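Local coordinates for Oxidored_FMN domain-containing protein (PDB 6L6J) that probably acts as an FMN- and [4Fe-4S]-dependent amine oxidase on 6-hydroxypseudooxynicotine, an intermediate of nicotine breakdown, at residues V27-M35 with E353-R361; E65-R76 with I114-S122. One frame throughout, in Å; residues are numbered along the deposited sequence.

Contact 1 of 2, residues V27-M35 with E353-R361. With FMN (flavin mononucleotide), chain B.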
loop_
_atom_site.group_PDB
_atom_site.type_symbol
_atom_site.label_atom_id
_atom_site.label_comp_id
_atom_site.label_asym_id
_atom_site.label_seq_id
_atom_site.Cartn_x
_atom_site.Cartn_y
_atom_site.Cartn_z
ATOM N N VAL A 27 10.113 -8.109 -4.348
ATOM C CA VAL A 27 11.055 -7.530 -3.351
ATOM C C VAL A 27 10.449 -7.730 -1.967
ATOM O O VAL A 27 9.244 -7.933 -1.842
ATOM C CB VAL A 27 11.365 -6.056 -3.652
ATOM C CG1 VAL A 27 12.335 -5.940 -4.811
ATOM C CG2 VAL A 27 10.104 -5.236 -3.926
ATOM N N PRO A 28 11.272 -7.730 -0.897
ATOM C CA PRO A 28 10.771 -7.933 0.456
ATOM C C PRO A 28 9.685 -6.892 0.751
ATOM O O PRO A 28 9.930 -5.722 0.547
ATOM C CB PRO A 28 11.970 -7.708 1.396
ATOM C CG PRO A 28 13.189 -7.704 0.510
ATOM C CD PRO A 28 12.728 -7.515 -0.931
ATOM N N HIS A 29 8.519 -7.349 1.185
ATOM C CA HIS A 29 7.415 -6.474 1.638
ATOM C C HIS A 29 6.615 -7.213 2.714
ATOM O O HIS A 29 6.174 -8.388 2.436
ATOM C CB HIS A 29 6.585 -5.990 0.442
ATOM C CG HIS A 29 5.456 -6.887 0.075
ATOM N ND1 HIS A 29 4.346 -7.007 0.876
ATOM C CD2 HIS A 29 5.254 -7.674 -1.003
ATOM C CE1 HIS A 29 3.504 -7.855 0.320
ATOM N NE2 HIS A 29 4.024 -8.264 -0.854
ATOM N N ALA A 30 6.484 -6.578 3.889
ATOM C CA ALA A 30 5.791 -7.111 5.083
ATOM C C ALA A 30 4.335 -7.374 4.738
ATOM O O ALA A 30 3.765 -6.609 3.951
ATOM C CB ALA A 30 5.894 -6.156 6.243
ATOM N N THR A 31 3.772 -8.424 5.327
ATOM C CA THR A 31 2.343 -8.805 5.165
ATOM C C THR A 31 1.597 -8.683 6.499
ATOM O O THR A 31 0.355 -8.859 6.473
ATOM C CB THR A 31 2.242 -10.223 4.586
ATOM O OG1 THR A 31 3.217 -11.005 5.275
ATOM C CG2 THR A 31 2.460 -10.252 3.089
ATOM N N ALA A 32 2.324 -8.417 7.595
ATOM C CA ALA A 32 1.798 -8.334 8.981
ATOM C C ALA A 32 1.098 -9.634 9.392
ATOM O O ALA A 32 0.149 -9.571 10.169
ATOM C CB ALA A 32 0.871 -7.154 9.113
ATOM N N MET A 33 1.511 -10.751 8.811
ATOM C CA MET A 33 1.303 -12.130 9.317
ATOM C C MET A 33 2.693 -12.622 9.710
ATOM O O MET A 33 3.625 -12.501 8.847
ATOM C CB MET A 33 0.772 -13.074 8.231
ATOM C CG MET A 33 -0.211 -12.456 7.286
ATOM S SD MET A 33 0.037 -13.028 5.595
ATOM C CE MET A 33 -1.367 -12.233 4.814
ATOM N N GLY A 34 2.875 -13.115 10.921
ATOM C CA GLY A 34 4.228 -13.510 11.362
ATOM C C GLY A 34 4.352 -15.019 11.397
ATOM O O GLY A 34 3.707 -15.686 10.555
ATOM N N MET A 35 5.092 -15.523 12.388
ATOM C CA MET A 35 5.131 -16.960 12.752
ATOM C C MET A 35 3.805 -17.318 13.411
ATOM O O MET A 35 3.427 -18.507 13.426
ATOM C CB MET A 35 6.287 -17.244 13.715
ATOM C CG MET A 35 7.596 -16.661 13.227
ATOM S SD MET A 35 7.849 -16.940 11.441
ATOM C CE MET A 35 8.753 -18.493 11.507
ATOM N N GLU A 353 -2.596 -0.818 6.575
ATOM C CA GLU A 353 -2.884 -1.944 7.490
ATOM C C GLU A 353 -1.558 -2.303 8.142
ATOM O O GLU A 353 -1.471 -2.275 9.373
ATOM C CB GLU A 353 -3.520 -3.109 6.731
ATOM C CG GLU A 353 -4.927 -2.822 6.240
ATOM C CD GLU A 353 -5.872 -2.327 7.322
ATOM O OE1 GLU A 353 -6.752 -1.506 6.992
ATOM O OE2 GLU A 353 -5.708 -2.740 8.511
ATOM N N VAL A 354 -0.535 -2.522 7.321
ATOM C CA VAL A 354 0.810 -2.964 7.803
ATOM C C VAL A 354 1.327 -1.949 8.832
ATOM O O VAL A 354 1.918 -2.380 9.851
ATOM C CB VAL A 354 1.796 -3.212 6.653
ATOM C CG1 VAL A 354 3.205 -3.502 7.151
ATOM C CG2 VAL A 354 1.297 -4.336 5.761
ATOM N N MET A 355 1.038 -0.659 8.678
ATOM C CA MET A 355 1.583 0.288 9.680
ATOM C C MET A 355 0.693 0.474 10.892
ATOM O O MET A 355 1.180 1.083 11.838
ATOM C CB MET A 355 1.992 1.640 9.100
ATOM C CG MET A 355 3.461 1.772 9.339
ATOM S SD MET A 355 4.114 3.238 8.798
ATOM C CE MET A 355 4.416 4.078 10.358
ATOM N N THR A 356 -0.500 -0.106 10.893
ATOM C CA THR A 356 -1.314 -0.332 12.108
ATOM C C THR A 356 -1.109 -1.776 12.576
ATOM O O THR A 356 -2.028 -2.309 13.253
ATOM C CB THR A 356 -2.798 -0.050 11.845
ATOM O OG1 THR A 356 -3.265 -1.101 10.992
ATOM C CG2 THR A 356 -3.065 1.322 11.258
ATOM N N SER A 357 0.011 -2.407 12.187
ATOM C CA SER A 357 0.405 -3.790 12.588
ATOM C C SER A 357 -0.738 -4.793 12.395
ATOM O O SER A 357 -0.852 -5.685 13.222
ATOM C CB SER A 357 0.857 -3.819 14.015
ATOM O OG SER A 357 1.694 -2.707 14.309
ATOM N N SER A 358 -1.528 -4.659 11.326
ATOM C CA SER A 358 -2.637 -5.579 10.978
ATOM C C SER A 358 -2.378 -6.254 9.624
ATOM O O SER A 358 -1.770 -5.623 8.759
ATOM C CB SER A 358 -3.971 -4.871 10.978
ATOM O OG SER A 358 -4.866 -5.532 10.079
ATOM N N ARG A 359 -2.901 -7.478 9.456
ATOM C CA ARG A 359 -2.996 -8.228 8.163
ATOM C C ARG A 359 -3.141 -7.251 6.980
ATOM O O ARG A 359 -3.986 -6.339 7.053
ATOM C CB ARG A 359 -4.193 -9.198 8.200
ATOM C CG ARG A 359 -4.127 -10.322 7.177
ATOM C CD ARG A 359 -5.103 -11.452 7.443
ATOM N NE ARG A 359 -6.422 -11.197 6.865
ATOM C CZ ARG A 359 -7.503 -10.778 7.533
ATOM N NH1 ARG A 359 -7.467 -10.536 8.829
ATOM N NH2 ARG A 359 -8.638 -10.601 6.895
ATOM N N ILE A 360 -2.356 -7.464 5.930
ATOM C CA ILE A 360 -2.326 -6.653 4.671
ATOM C C ILE A 360 -3.645 -6.818 3.900
ATOM O O ILE A 360 -4.262 -7.876 3.992
ATOM C CB ILE A 360 -1.106 -7.037 3.806
ATOM C CG1 ILE A 360 -0.960 -6.136 2.569
ATOM C CG2 ILE A 360 -1.163 -8.503 3.406
ATOM C CD1 ILE A 360 0.354 -6.301 1.838
ATOM N N ARG A 361 -4.065 -5.779 3.186
ATOM C CA ARG A 361 -5.205 -5.812 2.227
ATOM C C ARG A 361 -4.814 -5.006 0.985
ATOM O O ARG A 361 -3.829 -4.261 1.071
ATOM C CB ARG A 361 -6.480 -5.218 2.839
ATOM C CG ARG A 361 -6.512 -3.692 2.842
ATOM C CD ARG A 361 -7.511 -3.147 3.835
ATOM N NE ARG A 361 -8.880 -3.466 3.445
ATOM C CZ ARG A 361 -9.947 -3.217 4.196
ATOM N NH1 ARG A 361 -9.798 -2.662 5.391
ATOM N NH2 ARG A 361 -11.156 -3.541 3.758
HETATM N N1 FMN B . 10.629 -3.084 2.031
HETATM C C2 FMN B . 11.513 -3.763 2.832
HETATM O O2 FMN B . 12.715 -3.665 2.567
HETATM N N3 FMN B . 11.166 -4.552 3.858
HETATM C C4 FMN B . 9.874 -4.730 4.182
HETATM O O4 FMN B . 9.558 -5.450 5.127
HETATM C C4A FMN B . 8.837 -4.012 3.390
HETATM N N5 FMN B . 7.517 -4.143 3.669
HETATM C C5A FMN B . 6.612 -3.532 2.872
HETATM C C6 FMN B . 5.252 -3.724 3.106
HETATM C C7 FMN B . 4.335 -3.113 2.275
HETATM C C7M FMN B . 2.896 -3.275 2.578
HETATM C C8 FMN B . 4.771 -2.298 1.135
HETATM C C8M FMN B . 3.791 -1.595 0.242
HETATM C C9 FMN B . 6.103 -2.101 0.887
HETATM C C9A FMN B . 7.057 -2.695 1.701
HETATM N N10 FMN B . 8.426 -2.545 1.436
HETATM C C10 FMN B . 9.315 -3.189 2.260
HETATM C "C1'" FMN B . 8.943 -1.731 0.289
HETATM C "C2'" FMN B . 8.879 -2.525 -1.002
HETATM O "O2'" FMN B . 9.810 -3.586 -0.880
HETATM C "C3'" FMN B . 9.233 -1.709 -2.208
HETATM O "O3'" FMN B . 10.600 -1.308 -2.108
HETATM C "C4'" FMN B . 8.358 -0.472 -2.409
HETATM O "O4'" FMN B . 6.967 -0.801 -2.179
HETATM C "C5'" FMN B . 8.561 0.130 -3.793
HETATM O "O5'" FMN B . 8.175 -0.834 -4.757
HETATM P P FMN B . 6.679 -0.824 -5.378
HETATM O O1P FMN B . 6.547 0.487 -6.119
HETATM O O2P FMN B . 6.694 -2.038 -6.253
HETATM O O3P FMN B . 5.749 -0.944 -4.186
#
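Ile360 reaches into the loop of residues 27-35, meeting His29, Ala30, Thr31 and Met33. Ile360 N gives the one hydrogen bond between the segments, 3.1 Å to Thr31 O, approaching from above the carbonyl plane. CB and CG2 both pack against that oxygen, Ile360 CG2 at 3.4 Å from Thr31 O, and CG2 also meets Thr31 CB and CG2 and, at 4.0 Å, Met33 CE. The other branch is extended: CG1 is anti to the backbone N (chi1 -174°), which carries Ile360 CD1 inward to 3.8 Å from His29 CE1 and 4.0 Å from C7M of the flavin. A branched aliphatic chain suits this place, meeting a threonine, a methionine and the flavin methyl. The His29 ring, crossed by Ile360 at about a right angle, is helped to hold its rotation by a hydrogen bond from ND1 to Ala30 O, the donor well above the carbonyl plane.

Val354 uses both methyls: CG1 touches Ala30 CB at 3.9 Å, whereas CG2 reaches C7M of FMN at 3.7 Å. Small Ala30 leaves room for the isoalloxazine, and Pro28 O accepts a hydrogen bond from the ribityl O2'. Ser357, with positive phi, closes the helix in a Schellman motif. The contact joins the loop after barrel strand 24-26 to the end of helix 349-355, with helix 38-51 against Thr31, Met33 and Arg359.

Contact 2 of 2, residues E65-R76 with I114-S122. With SO4 (sulfate ion), chain G.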
loop_
_atom_site.group_PDB
_atom_site.type_symbol
_atom_site.label_atom_id
_atom_site.label_comp_id
_atom_site.label_asym_id
_atom_site.label_seq_id
_atom_site.Cartn_x
_atom_site.Cartn_y
_atom_site.Cartn_z
ATOM N N GLU A 65 16.547 -11.052 19.101
ATOM C CA GLU A 65 15.477 -10.556 20.027
ATOM C C GLU A 65 15.569 -9.027 20.236
ATOM O O GLU A 65 14.524 -8.393 20.587
ATOM C CB GLU A 65 15.580 -11.309 21.361
ATOM C CG GLU A 65 15.405 -12.819 21.231
ATOM C CD GLU A 65 16.667 -13.672 21.069
ATOM O OE1 GLU A 65 17.552 -13.315 20.235
ATOM O OE2 GLU A 65 16.766 -14.716 21.786
ATOM N N THR A 66 16.763 -8.456 20.055
ATOM C CA THR A 66 17.039 -7.001 20.130
ATOM C C THR A 66 16.503 -6.273 18.880
ATOM O O THR A 66 16.649 -5.018 18.823
ATOM C CB THR A 66 18.545 -6.724 20.283
ATOM O OG1 THR A 66 19.290 -7.242 19.169
ATOM C CG2 THR A 66 19.108 -7.300 21.561
ATOM N N SER A 67 15.922 -6.993 17.910
ATOM C CA SER A 67 15.382 -6.380 16.671
ATOM C C SER A 67 13.909 -6.742 16.467
ATOM O O SER A 67 13.649 -7.847 15.979
ATOM C CB SER A 67 16.201 -6.780 15.475
ATOM O OG SER A 67 15.564 -6.346 14.292
ATOM N N ASP A 68 12.986 -5.821 16.756
ATOM C CA ASP A 68 11.587 -5.922 16.255
ATOM C C ASP A 68 10.944 -4.545 16.065
ATOM O O ASP A 68 11.481 -3.527 16.544
ATOM C CB ASP A 68 10.717 -6.798 17.144
ATOM C CG ASP A 68 10.527 -6.312 18.561
ATOM O OD1 ASP A 68 10.109 -5.135 18.737
ATOM O OD2 ASP A 68 10.793 -7.126 19.478
ATOM N N HIS A 69 9.855 -4.533 15.308
ATOM C CA HIS A 69 8.925 -3.396 15.130
ATOM C C HIS A 69 7.593 -3.768 15.805
ATOM O O HIS A 69 6.510 -3.400 15.257
ATOM C CB HIS A 69 8.798 -3.075 13.632
ATOM C CG HIS A 69 10.049 -2.512 13.049
ATOM N ND1 HIS A 69 10.825 -3.203 12.158
ATOM C CD2 HIS A 69 10.692 -1.353 13.277
ATOM C CE1 HIS A 69 11.885 -2.491 11.850
ATOM N NE2 HIS A 69 11.826 -1.362 12.516
ATOM N N ALA A 70 7.653 -4.498 16.934
ATOM C CA ALA A 70 6.470 -4.876 17.735
ATOM C C ALA A 70 5.589 -3.642 17.897
ATOM O O ALA A 70 6.073 -2.558 18.192
ATOM C CB ALA A 70 6.864 -5.429 19.082
ATOM N N PRO A 71 4.254 -3.777 17.768
ATOM C CA PRO A 71 3.601 -5.091 17.700
ATOM C C PRO A 71 3.336 -5.655 16.286
ATOM O O PRO A 71 2.547 -6.565 16.175
ATOM C CB PRO A 71 2.291 -4.765 18.417
ATOM C CG PRO A 71 1.972 -3.322 17.987
ATOM C CD PRO A 71 3.304 -2.654 17.692
ATOM N N LEU A 72 4.014 -5.147 15.247
ATOM C CA LEU A 72 3.968 -5.738 13.874
ATOM C C LEU A 72 4.528 -7.169 13.899
ATOM O O LEU A 72 5.672 -7.391 14.289
ATOM C CB LEU A 72 4.749 -4.836 12.904
ATOM C CG LEU A 72 5.000 -5.396 11.499
ATOM C CD1 LEU A 72 3.696 -5.665 10.754
ATOM C CD2 LEU A 72 5.902 -4.479 10.691
ATOM N N PRO A 73 3.740 -8.203 13.525
ATOM C CA PRO A 73 4.259 -9.563 13.439
ATOM C C PRO A 73 5.078 -9.799 12.158
ATOM O O PRO A 73 4.526 -9.617 11.088
ATOM C CB PRO A 73 3.013 -10.458 13.467
ATOM C CG PRO A 73 1.874 -9.579 13.025
ATOM C CD PRO A 73 2.307 -8.138 13.220
ATOM N N ASP A 74 6.337 -10.220 12.331
ATOM C CA ASP A 74 7.357 -10.455 11.281
ATOM C C ASP A 74 7.838 -11.901 11.326
ATOM O O ASP A 74 7.726 -12.555 12.362
ATOM C CB ASP A 74 8.585 -9.569 11.488
ATOM C CG ASP A 74 8.387 -8.167 10.977
ATOM O OD1 ASP A 74 7.387 -7.977 10.228
ATOM O OD2 ASP A 74 9.229 -7.282 11.336
ATOM N N PRO A 75 8.429 -12.429 10.232
ATOM C CA PRO A 75 9.211 -13.658 10.299
ATOM C C PRO A 75 10.403 -13.473 11.240
ATOM O O PRO A 75 10.822 -12.350 11.414
ATOM C CB PRO A 75 9.721 -13.888 8.871
ATOM C CG PRO A 75 8.766 -13.106 8.023
ATOM C CD PRO A 75 8.343 -11.916 8.866
ATOM N N ARG A 76 10.906 -14.572 11.797
ATOM C CA ARG A 76 12.088 -14.580 12.701
ATOM C C ARG A 76 13.037 -15.712 12.293
ATOM O O ARG A 76 12.563 -16.800 11.914
ATOM C CB ARG A 76 11.632 -14.765 14.149
ATOM C CG ARG A 76 10.676 -13.691 14.654
ATOM C CD ARG A 76 9.665 -14.249 15.650
ATOM N NE ARG A 76 9.220 -13.229 16.571
ATOM C CZ ARG A 76 8.882 -13.428 17.836
ATOM N NH1 ARG A 76 8.929 -14.642 18.370
ATOM N NH2 ARG A 76 8.540 -12.390 18.581
ATOM N N ILE A 114 10.327 -4.913 21.790
ATOM C CA ILE A 114 9.347 -5.040 22.916
ATOM C C ILE A 114 9.004 -6.517 23.168
ATOM O O ILE A 114 8.686 -6.861 24.338
ATOM C CB ILE A 114 8.091 -4.173 22.660
ATOM C CG1 ILE A 114 8.225 -2.781 23.280
ATOM C CG2 ILE A 114 6.799 -4.843 23.103
ATOM C CD1 ILE A 114 8.381 -2.772 24.785
ATOM N N TYR A 115 8.990 -7.352 22.129
ATOM C CA TYR A 115 8.468 -8.744 22.214
ATOM C C TYR A 115 9.135 -9.463 23.398
ATOM O O TYR A 115 8.412 -10.076 24.204
ATOM C CB TYR A 115 8.650 -9.487 20.889
ATOM C CG TYR A 115 7.649 -9.127 19.807
ATOM C CD1 TYR A 115 6.282 -9.044 20.073
ATOM C CD2 TYR A 115 8.053 -8.894 18.500
ATOM C CE1 TYR A 115 5.359 -8.744 19.086
ATOM C CE2 TYR A 115 7.138 -8.591 17.507
ATOM C CZ TYR A 115 5.789 -8.513 17.800
ATOM O OH TYR A 115 4.886 -8.199 16.827
ATOM N N HIS A 116 10.459 -9.344 23.527
ATOM C CA HIS A 116 11.269 -9.956 24.608
ATOM C C HIS A 116 11.840 -8.872 25.514
ATOM O O HIS A 116 12.933 -9.096 26.074
ATOM C CB HIS A 116 12.390 -10.813 24.027
ATOM C CG HIS A 116 11.894 -12.075 23.425
ATOM N ND1 HIS A 116 11.875 -12.281 22.069
ATOM C CD2 HIS A 116 11.364 -13.175 23.987
ATOM C CE1 HIS A 116 11.388 -13.470 21.815
ATOM N NE2 HIS A 116 11.063 -14.028 22.964
ATOM N N ARG A 117 11.111 -7.757 25.646
ATOM C CA ARG A 117 11.416 -6.641 26.572
ATOM C C ARG A 117 12.926 -6.448 26.577
ATOM O O ARG A 117 13.562 -6.588 27.612
ATOM C CB ARG A 117 10.861 -6.940 27.967
ATOM C CG ARG A 117 9.348 -6.881 28.065
ATOM C CD ARG A 117 8.675 -8.175 27.651
ATOM N NE ARG A 117 7.300 -8.198 28.138
ATOM C CZ ARG A 117 6.273 -7.558 27.584
ATOM N NH1 ARG A 117 6.436 -6.874 26.470
ATOM N NH2 ARG A 117 5.072 -7.619 28.135
ATOM N N GLU A 118 13.473 -6.137 25.418
ATOM C CA GLU A 118 14.935 -6.098 25.200
ATOM C C GLU A 118 15.342 -4.649 24.921
ATOM O O GLU A 118 14.430 -3.795 24.729
ATOM C CB GLU A 118 15.261 -7.116 24.102
ATOM C CG GLU A 118 16.731 -7.227 23.781
ATOM C CD GLU A 118 17.626 -7.739 24.888
ATOM O OE1 GLU A 118 18.252 -6.896 25.603
ATOM O OE2 GLU A 118 17.720 -8.964 25.002
ATOM N N HIS A 119 16.649 -4.377 25.012
ATOM C CA HIS A 119 17.271 -3.070 24.679
ATOM C C HIS A 119 17.605 -3.043 23.184
ATOM O O HIS A 119 18.331 -3.890 22.691
ATOM C CB HIS A 119 18.490 -2.822 25.572
ATOM C CG HIS A 119 18.177 -2.795 27.025
ATOM N ND1 HIS A 119 17.851 -1.613 27.697
ATOM C CD2 HIS A 119 18.200 -3.778 27.960
ATOM C CE1 HIS A 119 17.657 -1.888 28.987
ATOM N NE2 HIS A 119 17.869 -3.220 29.177
ATOM N N PRO A 120 17.047 -2.107 22.398
ATOM C CA PRO A 120 17.467 -1.932 21.005
ATOM C C PRO A 120 18.890 -1.352 20.918
ATOM O O PRO A 120 19.399 -0.808 21.894
ATOM C CB PRO A 120 16.448 -0.941 20.406
ATOM C CG PRO A 120 15.348 -0.840 21.444
ATOM C CD PRO A 120 15.978 -1.176 22.781
ATOM N N LEU A 121 19.493 -1.445 19.737
ATOM C CA LEU A 121 20.933 -1.146 19.538
ATOM C C LEU A 121 21.090 0.062 18.597
ATOM O O LEU A 121 20.202 0.309 17.774
ATOM C CB LEU A 121 21.629 -2.399 18.995
ATOM C CG LEU A 121 21.292 -3.706 19.703
ATOM C CD1 LEU A 121 21.896 -4.873 18.947
ATOM C CD2 LEU A 121 21.768 -3.710 21.154
ATOM N N SER A 122 22.196 0.786 18.751
ATOM C CA SER A 122 22.573 1.957 17.932
ATOM C C SER A 122 24.084 2.139 18.021
ATOM O O SER A 122 24.663 1.775 19.056
ATOM C CB SER A 122 21.846 3.191 18.400
ATOM O OG SER A 122 22.249 4.356 17.679
HETATM S S SO4 G . 7.983 -16.532 21.702
HETATM O O1 SO4 G . 8.322 -17.668 20.860
HETATM O O2 SO4 G . 7.967 -16.932 23.084
HETATM O O3 SO4 G . 8.946 -15.478 21.530
HETATM O O4 SO4 G . 6.680 -16.035 21.348
HETATM O O HOH W 1 17.928 -2.791 17.650
#
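Thr66 and Pro120 approach to 5.2 Å between CA atoms, and farther along the type I turn of Ile114 to Arg117 bends over the irregular chain from Asp68 to Pro73. The Asp68 carboxylate binds the start of that turn: OD1 offers its syn lone pair to Ile114 N at 3.1 Å, and OD2 takes Tyr115 N at 3.2 Å, on the syn side but tilted from the plane. Ala70 N also reaches OD1, from above the carboxylate, making an Asx turn; aspartate is short enough to serve all three amides.

With CG anti to its carbonyl carbon (chi1 -77°), the Tyr115 ring swings across to Ala70 and Leu72. Ala70 CB sits over the ring centre, 3.4 Å from the Tyr115 centroid and 8° off the normal, a CH-pi contact suited to a bare methyl. Tyr115 OH donates to Leu72 O at 2.8 Å, from well above the carbonyl plane. In this TIM barrel the segments belong to the loops after strands 55-62 and 99-105, so the contact ties neighbouring beta-alpha loops together. Arg76 brings its guanidinium edge to the Tyr115 ring, NH2 3.5 Å from CD2 with the planes 73° apart, while NH1 hydrogen-bonds to Tyr82 OH and to O3 of a sulfate probably left from crystallisation. Were Tyr115 an alanine, Leu72 O would probably lose this donor and a gap would open against the Ala70 methyl and beside Arg76.

Thr66 CG2 meets Glu118 CG at 3.3 Å, the side chains lying alongside, while Thr66 OG1 is hydrogen-bonded to His106 and His64. A water bridges Thr66 O and Leu121 N.

Overall arrangement
Contact 2 is nested along the chain inside the long loop closed by contact 1, and the two touch although their centres are 15 Å apart. Ala32 of contact 1 makes the closest of the touches: its O lies 3.3 Å from Pro73 CG, and Ala32 CB packs on Leu72 CD1 at 3.6 Å. Gly34 on Pro73 and Ser357 on Leu72 add to these. Leu72 also brings contact 2 near the cofactor: its side chain is about 4 Å from that of Glu60, an FMN-binding residue, and about 7 Å from FMN. Contact 1 borders the flavin directly, and its Ile360 side chain lies about 7 Å from the iron-sulfur cluster. Residues 27-35 thus touch both FMN and 65-76, while 353-361 reaches toward the cluster.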